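Local coordinates for protein putative polyphosphate kinase 2 (Pseudomonas aeruginosa PAO1, PDB 3CZP) that transfers phosphate from inorganic polyphosphate to AMP to make ADP, and less efficiently to GMP, working as a magnesium-dependent homodimer of two fused PPK2 domains per chain, at residues A281-R286 against V482-N487; R319-L324 against F360-R365. All coordinates share one frame; numbering follows the deposited sequence.

Both contacts lie in the second PPK2 domain, probably the catalytic one, a P-loop-type fold with a parallel five-stranded sheet, and together illustrate how helices are layered on such a sheet. Contact 2 seats the end of helix 313-321 on strand 360-364; contact 1 joins helices 273-292 and 475-496, which pack in turn against helix 313-321. Their centres are about 12 Å apart. Gln284 bridges them, its NE2 lying 2.9 Å from Arg319 O in a probable hydrogen bond, while Val482 CG1 packs 3.9 Å from Val320 CG2. Contact 2 is wholly apolar; polar and charged side chains largely hold contact 1. Helix 313-321 follows strand 300-307 as a P-loop helix would, but neither contact holds a ligand.

Contact 1. Residues A281-R286 against V482-N487; sequences AAEQAR and VLRTIN
Asn487 and Glu283 supply the hydrogen bonds between the two helices, both through one amide nitrogen. Asn487 ND2 donates to backbone Glu283 O at 2.9 Å and to the side-chain Glu283 OE1 at 2.8 Å, with N-H...O angles near 159° and both acceptors close to the amide plane. It meets OE1 on its anti side, 26° out of the carboxylate plane; the syn lone pair of the same oxygen takes Arg286 NH1 at 3.0 Å in an intrahelical salt bridge, so two donors grip it and limit the rotation of the carboxylate.

The helices belong to the P-loop-type fold of the second PPK2 domain, where the C-terminal helix 475-496 runs beside helix 273-292 at 32°, their axes 9.2 Å apart.

Glu283, Arg286 and Arg484 form a salt-bridge network. Glu283 OE2 makes a long salt bridge to Arg484 NE, and a water joins OE2 to Arg484 NH1, which also bonds Gln279. Asp488 and Glu491 hold the other guanidinium nitrogens of Arg286.

With its chain extended from CG to NE, Arg286 lays one guanidinium face over Asn487 CB, 3.4 Å from CZ. Glu283 CB meets Leu483 CB, and Leu483 CD1 touches Gln284 CG at 3.8 Å.

Contact 2. Residues R319-L324 against F360-R365; sequences RVTDAL and FTIFDR
Phe360 and Val320 meet because each sends the touching group anti to its own backbone nitrogen: the ring of Phe360 (chi1 179°) extends from the strand, and CG1 of Val320 (chi1 172°) extends from the helix to meet it. This is the helix-on-sheet packing of a P-loop-type alpha/beta fold, in which helix 313-321 and the Thr321-Leu324 turn lie against strand 360-364, a neighbour of strand 300-307 in the parallel sheet.

The ring is approached at its edge rather than over a face. Val320 CG1 sits near the ring plane, 3.7 Å from Phe360 CE2 and 3.8 Å from Phe360 CZ. Leu324 crosses the aromatic side chain at about a right angle, its CD1 also lying in the ring plane. The turn, of type I and closed by Leu324 N to Thr321 O, ends at Leu324, whose side chain is directed at the strand.

Further along the strand, Ile362 CD1 touches Val320 CG1 at 4.2 Å and Thr321 CG2 at 4.1 Å. Thr321 OG1 is hydrogen-bonded to Arg318 O, and Pro69 of the second subunit packs on Thr321 as well. All five touching residues are buried, and Leu324 CD1 approaches Phe360 CD2 to 3.8 Å.

Contact 1. Residues A281-R286 against V482-N487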
ATOM      1  N   ALA A 281      -6.956 -27.767 -24.581  1.00 37.25           N
ATOM      2  CA  ALA A 281      -7.415 -28.608 -23.459  1.00 36.72           C
ATOM      3  C   ALA A 281      -6.259 -29.314 -22.722  1.00 36.20           C
ATOM      4  O   ALA A 281      -6.232 -29.366 -21.495  1.00 35.31           O
ATOM      5  CB  ALA A 281      -8.453 -29.657 -23.971  1.00 37.15           C
ATOM      6  N   ALA A 282      -5.324 -29.875 -23.481  1.00 35.29           N
ATOM      7  CA  ALA A 282      -4.174 -30.560 -22.880  1.00 35.29           C
ATOM      8  C   ALA A 282      -3.330 -29.575 -22.070  1.00 34.65           C
ATOM      9  O   ALA A 282      -2.943 -29.852 -20.924  1.00 34.79           O
ATOM     10  CB  ALA A 282      -3.313 -31.256 -23.962  1.00 33.50           C
ATOM     11  N   GLU A 283      -3.055 -28.417 -22.649  1.00 33.82           N
ATOM     12  CA  GLU A 283      -2.161 -27.454 -21.967  1.00 34.06           C
ATOM     13  C   GLU A 283      -2.780 -26.764 -20.732  1.00 33.23           C
ATOM     14  O   GLU A 283      -2.073 -26.514 -19.730  1.00 32.31           O
ATOM     15  CB  GLU A 283      -1.591 -26.429 -22.987  1.00 34.11           C
ATOM     16  CG  GLU A 283      -0.720 -27.160 -24.095  1.00 35.06           C
ATOM     17  CD  GLU A 283       0.555 -27.797 -23.562  1.00 35.13           C
ATOM     18  OE1 GLU A 283       1.122 -27.251 -22.610  1.00 37.41           O
ATOM     19  OE2 GLU A 283       1.008 -28.834 -24.075  1.00 36.39           O
ATOM     20  N   GLN A 284      -4.082 -26.488 -20.797  1.00 32.71           N
ATOM     21  CA  GLN A 284      -4.835 -25.994 -19.649  1.00 32.35           C
ATOM     22  C   GLN A 284      -4.812 -27.004 -18.475  1.00 32.00           C
ATOM     23  O   GLN A 284      -4.532 -26.604 -17.327  1.00 33.27           O
ATOM     24  CB  GLN A 284      -6.249 -25.625 -20.071  1.00 32.20           C
ATOM     25  CG  GLN A 284      -6.294 -24.379 -20.973  1.00 33.10           C
ATOM     26  CD  GLN A 284      -7.684 -24.068 -21.471  1.00 32.53           C
ATOM     27  OE1 GLN A 284      -8.492 -24.977 -21.689  1.00 35.44           O
ATOM     28  NE2 GLN A 284      -7.985 -22.768 -21.642  1.00 34.21           N
ATOM     29  N   ALA A 285      -5.031 -28.293 -18.758  1.00 31.70           N
ATOM     30  CA  ALA A 285      -4.922 -29.370 -17.735  1.00 30.79           C
ATOM     31  C   ALA A 285      -3.511 -29.475 -17.150  1.00 30.52           C
ATOM     32  O   ALA A 285      -3.323 -29.730 -15.932  1.00 30.36           O
ATOM     33  CB  ALA A 285      -5.354 -30.729 -18.348  1.00 30.29           C
ATOM     34  N   ARG A 286      -2.513 -29.298 -18.022  1.00 29.67           N
ATOM     35  CA  ARG A 286      -1.104 -29.415 -17.630  1.00 28.98           C
ATOM     36  C   ARG A 286      -0.790 -28.261 -16.694  1.00 28.43           C
ATOM     37  O   ARG A 286      -0.211 -28.470 -15.638  1.00 27.21           O
ATOM     38  CB  ARG A 286      -0.203 -29.368 -18.873  1.00 28.31           C
ATOM     39  CG  ARG A 286       1.263 -29.660 -18.621  1.00 29.10           C
ATOM     40  CD  ARG A 286       2.002 -29.625 -19.922  1.00 30.02           C
ATOM     41  NE  ARG A 286       3.444 -29.452 -19.765  1.00 31.11           N
ATOM     42  CZ  ARG A 286       4.228 -28.903 -20.689  1.00 31.34           C
ATOM     43  NH1 ARG A 286       3.719 -28.426 -21.821  1.00 31.82           N
ATOM     44  NH2 ARG A 286       5.526 -28.789 -20.477  1.00 30.21           N
ATOM     45  N   VAL A 482       1.499 -19.777 -25.743  1.00 30.00           N
ATOM     46  CA  VAL A 482       1.577 -19.062 -24.466  1.00 29.47           C
ATOM     47  C   VAL A 482       1.445 -20.057 -23.317  1.00 28.75           C
ATOM     48  O   VAL A 482       2.279 -20.097 -22.398  1.00 27.45           O
ATOM     49  CB  VAL A 482       0.470 -17.935 -24.369  1.00 29.03           C
ATOM     50  CG1 VAL A 482       0.278 -17.506 -22.943  1.00 29.91           C
ATOM     51  CG2 VAL A 482       0.834 -16.706 -25.258  1.00 27.82           C
ATOM     52  N   LEU A 483       0.408 -20.885 -23.389  1.00 28.15           N
ATOM     53  CA  LEU A 483       0.179 -21.877 -22.349  1.00 28.37           C
ATOM     54  C   LEU A 483       1.370 -22.851 -22.304  1.00 29.29           C
ATOM     55  O   LEU A 483       1.935 -23.080 -21.244  1.00 29.91           O
ATOM     56  CB  LEU A 483      -1.129 -22.632 -22.578  1.00 28.97           C
ATOM     57  CG  LEU A 483      -2.417 -22.035 -21.983  1.00 29.31           C
ATOM     58  CD1 LEU A 483      -3.579 -22.458 -22.847  1.00 27.02           C
ATOM     59  CD2 LEU A 483      -2.637 -22.478 -20.547  1.00 28.10           C
ATOM     60  N   ARG A 484       1.784 -23.371 -23.454  1.00 28.26           N
ATOM     61  CA  ARG A 484       2.876 -24.361 -23.457  1.00 28.43           C
ATOM     62  C   ARG A 484       4.176 -23.816 -22.842  1.00 27.72           C
ATOM     63  O   ARG A 484       4.875 -24.530 -22.142  1.00 26.09           O
ATOM     64  CB  ARG A 484       3.164 -24.821 -24.837  1.00 27.67           C
ATOM     65  CG  ARG A 484       4.045 -26.049 -24.914  1.00 29.63           C
ATOM     66  CD  ARG A 484       4.207 -26.465 -26.358  1.00 28.59           C
ATOM     67  NE  ARG A 484       3.061 -27.165 -26.923  1.00 29.75           N
ATOM     68  CZ  ARG A 484       2.329 -26.759 -27.973  1.00 29.33           C
ATOM     69  NH1 ARG A 484       1.344 -27.525 -28.416  1.00 23.73           N
ATOM     70  NH2 ARG A 484       2.536 -25.569 -28.551  1.00 30.25           N
ATOM     71  N   THR A 485       4.480 -22.553 -23.130  1.00 28.11           N
ATOM     72  CA  THR A 485       5.656 -21.899 -22.592  1.00 28.00           C
ATOM     73  C   THR A 485       5.620 -21.761 -21.080  1.00 29.41           C
ATOM     74  O   THR A 485       6.626 -22.030 -20.379  1.00 30.89           O
ATOM     75  CB  THR A 485       5.862 -20.502 -23.179  1.00 28.77           C
ATOM     76  OG1 THR A 485       5.941 -20.565 -24.608  1.00 22.96           O
ATOM     77  CG2 THR A 485       7.166 -19.879 -22.608  1.00 26.61           C
ATOM     78  N   ILE A 486       4.509 -21.271 -20.569  1.00 29.37           N
ATOM     79  CA  ILE A 486       4.312 -21.221 -19.137  1.00 30.33           C
ATOM     80  C   ILE A 486       4.597 -22.589 -18.522  1.00 30.64           C
ATOM     81  O   ILE A 486       5.413 -22.695 -17.632  1.00 32.26           O
ATOM     82  CB  ILE A 486       2.910 -20.699 -18.763  1.00 30.29           C
ATOM     83  CG1 ILE A 486       2.804 -19.205 -19.135  1.00 29.29           C
ATOM     84  CG2 ILE A 486       2.617 -20.826 -17.273  1.00 29.17           C
ATOM     85  CD1 ILE A 486       1.393 -18.717 -19.040  1.00 29.86           C
ATOM     86  N   ASN A 487       3.937 -23.622 -19.033  1.00 31.12           N
ATOM     87  CA  ASN A 487       4.087 -24.978 -18.562  1.00 30.77           C
ATOM     88  C   ASN A 487       5.517 -25.491 -18.675  1.00 30.76           C
ATOM     89  O   ASN A 487       6.012 -26.116 -17.736  1.00 29.48           O
ATOM     90  CB  ASN A 487       3.159 -25.930 -19.364  1.00 30.04           C
ATOM     91  CG  ASN A 487       1.645 -25.686 -19.093  1.00 30.17           C
ATOM     92  OD1 ASN A 487       1.272 -25.125 -18.067  1.00 25.83           O
ATOM     93  ND2 ASN A 487       0.783 -26.144 -20.015  1.00 25.01           N
TER
HETATM   94  O   HOH W   1      -0.021 -29.356 -26.606  1.00 46.42           O

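Contact 2. Residues R319-L324 against F360-R365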
ATOM      1  N   ARG A 319      -7.221 -17.447 -21.886  1.00 29.76           N
ATOM      2  CA  ARG A 319      -7.090 -18.904 -22.052  1.00 29.83           C
ATOM      3  C   ARG A 319      -6.160 -19.515 -20.955  1.00 29.01           C
ATOM      4  O   ARG A 319      -6.276 -20.706 -20.615  1.00 27.46           O
ATOM      5  CB  ARG A 319      -6.623 -19.273 -23.455  1.00 29.86           C
ATOM      6  CG  ARG A 319      -7.599 -18.915 -24.628  1.00 31.51           C
ATOM      7  CD  ARG A 319      -9.027 -19.155 -24.240  1.00 33.39           C
ATOM      8  NE  ARG A 319      -9.981 -18.629 -25.207  1.00 35.13           N
ATOM      9  CZ  ARG A 319     -10.320 -17.348 -25.348  1.00 35.69           C
ATOM     10  NH1 ARG A 319      -9.801 -16.405 -24.577  1.00 36.71           N
ATOM     11  NH2 ARG A 319     -11.215 -17.013 -26.269  1.00 34.34           N
ATOM     12  N   VAL A 320      -5.261 -18.700 -20.412  1.00 28.68           N
ATOM     13  CA  VAL A 320      -4.473 -19.107 -19.226  1.00 29.58           C
ATOM     14  C   VAL A 320      -5.382 -19.102 -17.998  1.00 29.51           C
ATOM     15  O   VAL A 320      -5.410 -20.066 -17.235  1.00 32.04           O
ATOM     16  CB  VAL A 320      -3.270 -18.141 -19.001  1.00 29.80           C
ATOM     17  CG1 VAL A 320      -2.524 -18.417 -17.642  1.00 28.11           C
ATOM     18  CG2 VAL A 320      -2.341 -18.226 -20.201  1.00 29.81           C
ATOM     19  N   THR A 321      -6.139 -18.035 -17.802  1.00 30.06           N
ATOM     20  CA  THR A 321      -6.968 -17.919 -16.587  1.00 29.82           C
ATOM     21  C   THR A 321      -8.045 -18.999 -16.584  1.00 29.97           C
ATOM     22  O   THR A 321      -8.401 -19.480 -15.518  1.00 30.39           O
ATOM     23  CB  THR A 321      -7.606 -16.467 -16.362  1.00 28.22           C
ATOM     24  OG1 THR A 321      -8.438 -16.104 -17.446  1.00 29.67           O
ATOM     25  CG2 THR A 321      -6.539 -15.391 -16.221  1.00 29.65           C
ATOM     26  N   ASP A 322      -8.550 -19.351 -17.776  1.00 29.29           N
ATOM     27  CA  ASP A 322      -9.594 -20.387 -17.969  1.00 30.03           C
ATOM     28  C   ASP A 322      -9.179 -21.720 -17.392  1.00 30.05           C
ATOM     29  O   ASP A 322     -10.021 -22.515 -16.990  1.00 30.87           O
ATOM     30  CB  ASP A 322      -9.892 -20.565 -19.467  1.00 30.13           C
ATOM     31  CG  ASP A 322     -10.887 -19.521 -20.045  1.00 31.92           C
ATOM     32  OD1 ASP A 322     -11.450 -18.673 -19.314  1.00 34.50           O
ATOM     33  OD2 ASP A 322     -11.141 -19.589 -21.281  1.00 29.15           O
ATOM     34  N   ALA A 323      -7.867 -21.970 -17.376  1.00 29.60           N
ATOM     35  CA  ALA A 323      -7.273 -23.154 -16.789  1.00 29.48           C
ATOM     36  C   ALA A 323      -7.367 -23.214 -15.245  1.00 29.15           C
ATOM     37  O   ALA A 323      -7.305 -24.284 -14.661  1.00 29.55           O
ATOM     38  CB  ALA A 323      -5.784 -23.254 -17.225  1.00 28.81           C
ATOM     39  N   LEU A 324      -7.514 -22.073 -14.582  1.00 29.81           N
ATOM     40  CA  LEU A 324      -7.415 -22.026 -13.124  1.00 29.77           C
ATOM     41  C   LEU A 324      -8.613 -21.402 -12.403  1.00 29.70           C
ATOM     42  O   LEU A 324      -9.518 -20.850 -13.016  1.00 29.82           O
ATOM     43  CB  LEU A 324      -6.153 -21.257 -12.731  1.00 29.97           C
ATOM     44  CG  LEU A 324      -4.818 -21.597 -13.382  1.00 29.32           C
ATOM     45  CD1 LEU A 324      -3.894 -20.396 -13.256  1.00 26.39           C
ATOM     46  CD2 LEU A 324      -4.174 -22.870 -12.858  1.00 30.22           C
ATOM     47  N   PHE A 360       0.454 -16.283  -8.526  1.00 25.22           N
ATOM     48  CA  PHE A 360       0.666 -16.162  -9.981  1.00 26.47           C
ATOM     49  C   PHE A 360       0.176 -14.793 -10.399  1.00 26.17           C
ATOM     50  O   PHE A 360      -0.964 -14.490 -10.215  1.00 27.98           O
ATOM     51  CB  PHE A 360      -0.135 -17.280 -10.684  1.00 27.60           C
ATOM     52  CG  PHE A 360      -0.056 -17.302 -12.212  1.00 26.48           C
ATOM     53  CD1 PHE A 360       0.859 -16.511 -12.944  1.00 30.02           C
ATOM     54  CD2 PHE A 360      -0.917 -18.123 -12.903  1.00 29.14           C
ATOM     55  CE1 PHE A 360       0.899 -16.561 -14.332  1.00 28.99           C
ATOM     56  CE2 PHE A 360      -0.908 -18.173 -14.298  1.00 29.43           C
ATOM     57  CZ  PHE A 360      -0.005 -17.398 -15.020  1.00 29.50           C
ATOM     58  N   THR A 361       1.052 -13.925 -10.876  1.00 26.80           N
ATOM     59  CA  THR A 361       0.657 -12.560 -11.269  1.00 26.72           C
ATOM     60  C   THR A 361       0.903 -12.460 -12.760  1.00 26.39           C
ATOM     61  O   THR A 361       1.926 -12.877 -13.276  1.00 26.13           O
ATOM     62  CB  THR A 361       1.427 -11.460 -10.558  1.00 27.50           C
ATOM     63  OG1 THR A 361       1.251 -11.586  -9.148  1.00 26.49           O
ATOM     64  CG2 THR A 361       0.973 -10.062 -11.048  1.00 26.66           C
ATOM     65  N   ILE A 362      -0.093 -11.944 -13.451  1.00 25.98           N
ATOM     66  CA  ILE A 362      -0.028 -11.723 -14.877  1.00 25.03           C
ATOM     67  C   ILE A 362      -0.025 -10.174 -15.096  1.00 25.10           C
ATOM     68  O   ILE A 362      -0.905  -9.447 -14.559  1.00 24.10           O
ATOM     69  CB  ILE A 362      -1.265 -12.322 -15.526  1.00 25.64           C
ATOM     70  CG1 ILE A 362      -1.391 -13.841 -15.260  1.00 26.38           C
ATOM     71  CG2 ILE A 362      -1.283 -11.982 -17.026  1.00 26.25           C
ATOM     72  CD1 ILE A 362      -2.550 -14.509 -16.063  1.00 26.06           C
ATOM     73  N   PHE A 363       0.944  -9.707 -15.896  1.00 24.18           N
ATOM     74  CA  PHE A 363       1.133  -8.331 -16.189  1.00 24.00           C
ATOM     75  C   PHE A 363       0.709  -8.115 -17.636  1.00 23.96           C
ATOM     76  O   PHE A 363       1.354  -8.565 -18.580  1.00 22.91           O
ATOM     77  CB  PHE A 363       2.576  -7.896 -15.955  1.00 23.47           C
ATOM     78  CG  PHE A 363       2.962  -7.780 -14.511  1.00 23.05           C
ATOM     79  CD1 PHE A 363       2.668  -6.632 -13.799  1.00 24.63           C
ATOM     80  CD2 PHE A 363       3.579  -8.844 -13.844  1.00 24.80           C
ATOM     81  CE1 PHE A 363       3.000  -6.507 -12.453  1.00 26.16           C
ATOM     82  CE2 PHE A 363       3.946  -8.730 -12.484  1.00 25.89           C
ATOM     83  CZ  PHE A 363       3.653  -7.560 -11.798  1.00 26.02           C
ATOM     84  N   ASP A 364      -0.408  -7.447 -17.790  1.00 23.05           N
ATOM     85  CA  ASP A 364      -0.837  -7.007 -19.086  1.00 22.93           C
ATOM     86  C   ASP A 364      -0.223  -5.644 -19.342  1.00 23.36           C
ATOM     87  O   ASP A 364      -0.704  -4.618 -18.862  1.00 22.85           O
ATOM     88  CB  ASP A 364      -2.351  -6.978 -19.142  1.00 22.71           C
ATOM     89  CG  ASP A 364      -2.884  -6.664 -20.538  1.00 24.73           C
ATOM     90  OD1 ASP A 364      -2.096  -6.492 -21.510  1.00 26.13           O
ATOM     91  OD2 ASP A 364      -4.115  -6.576 -20.663  1.00 26.62           O
ATOM     92  N   ARG A 365       0.873  -5.671 -20.099  1.00 23.13           N
ATOM     93  CA  ARG A 365       1.869  -4.597 -20.139  1.00 24.20           C
ATOM     94  C   ARG A 365       2.598  -4.554 -18.811  1.00 23.05           C
ATOM     95  O   ARG A 365       2.158  -5.158 -17.851  1.00 23.26           O
ATOM     96  CB  ARG A 365       1.258  -3.261 -20.510  1.00 24.64           C
ATOM     97  CG  ARG A 365       0.425  -3.344 -21.748  1.00 24.90           C
ATOM     98  CD  ARG A 365      -0.246  -2.054 -22.019  1.00 27.80           C
ATOM     99  NE  ARG A 365       0.678  -1.123 -22.645  1.00 31.53           N
ATOM    100  CZ  ARG A 365       0.311  -0.073 -23.376  1.00 35.91           C
ATOM    101  NH1 ARG A 365      -0.981   0.175 -23.591  1.00 38.15           N
ATOM    102  NH2 ARG A 365       1.242   0.731 -23.916  1.00 35.34           N
TER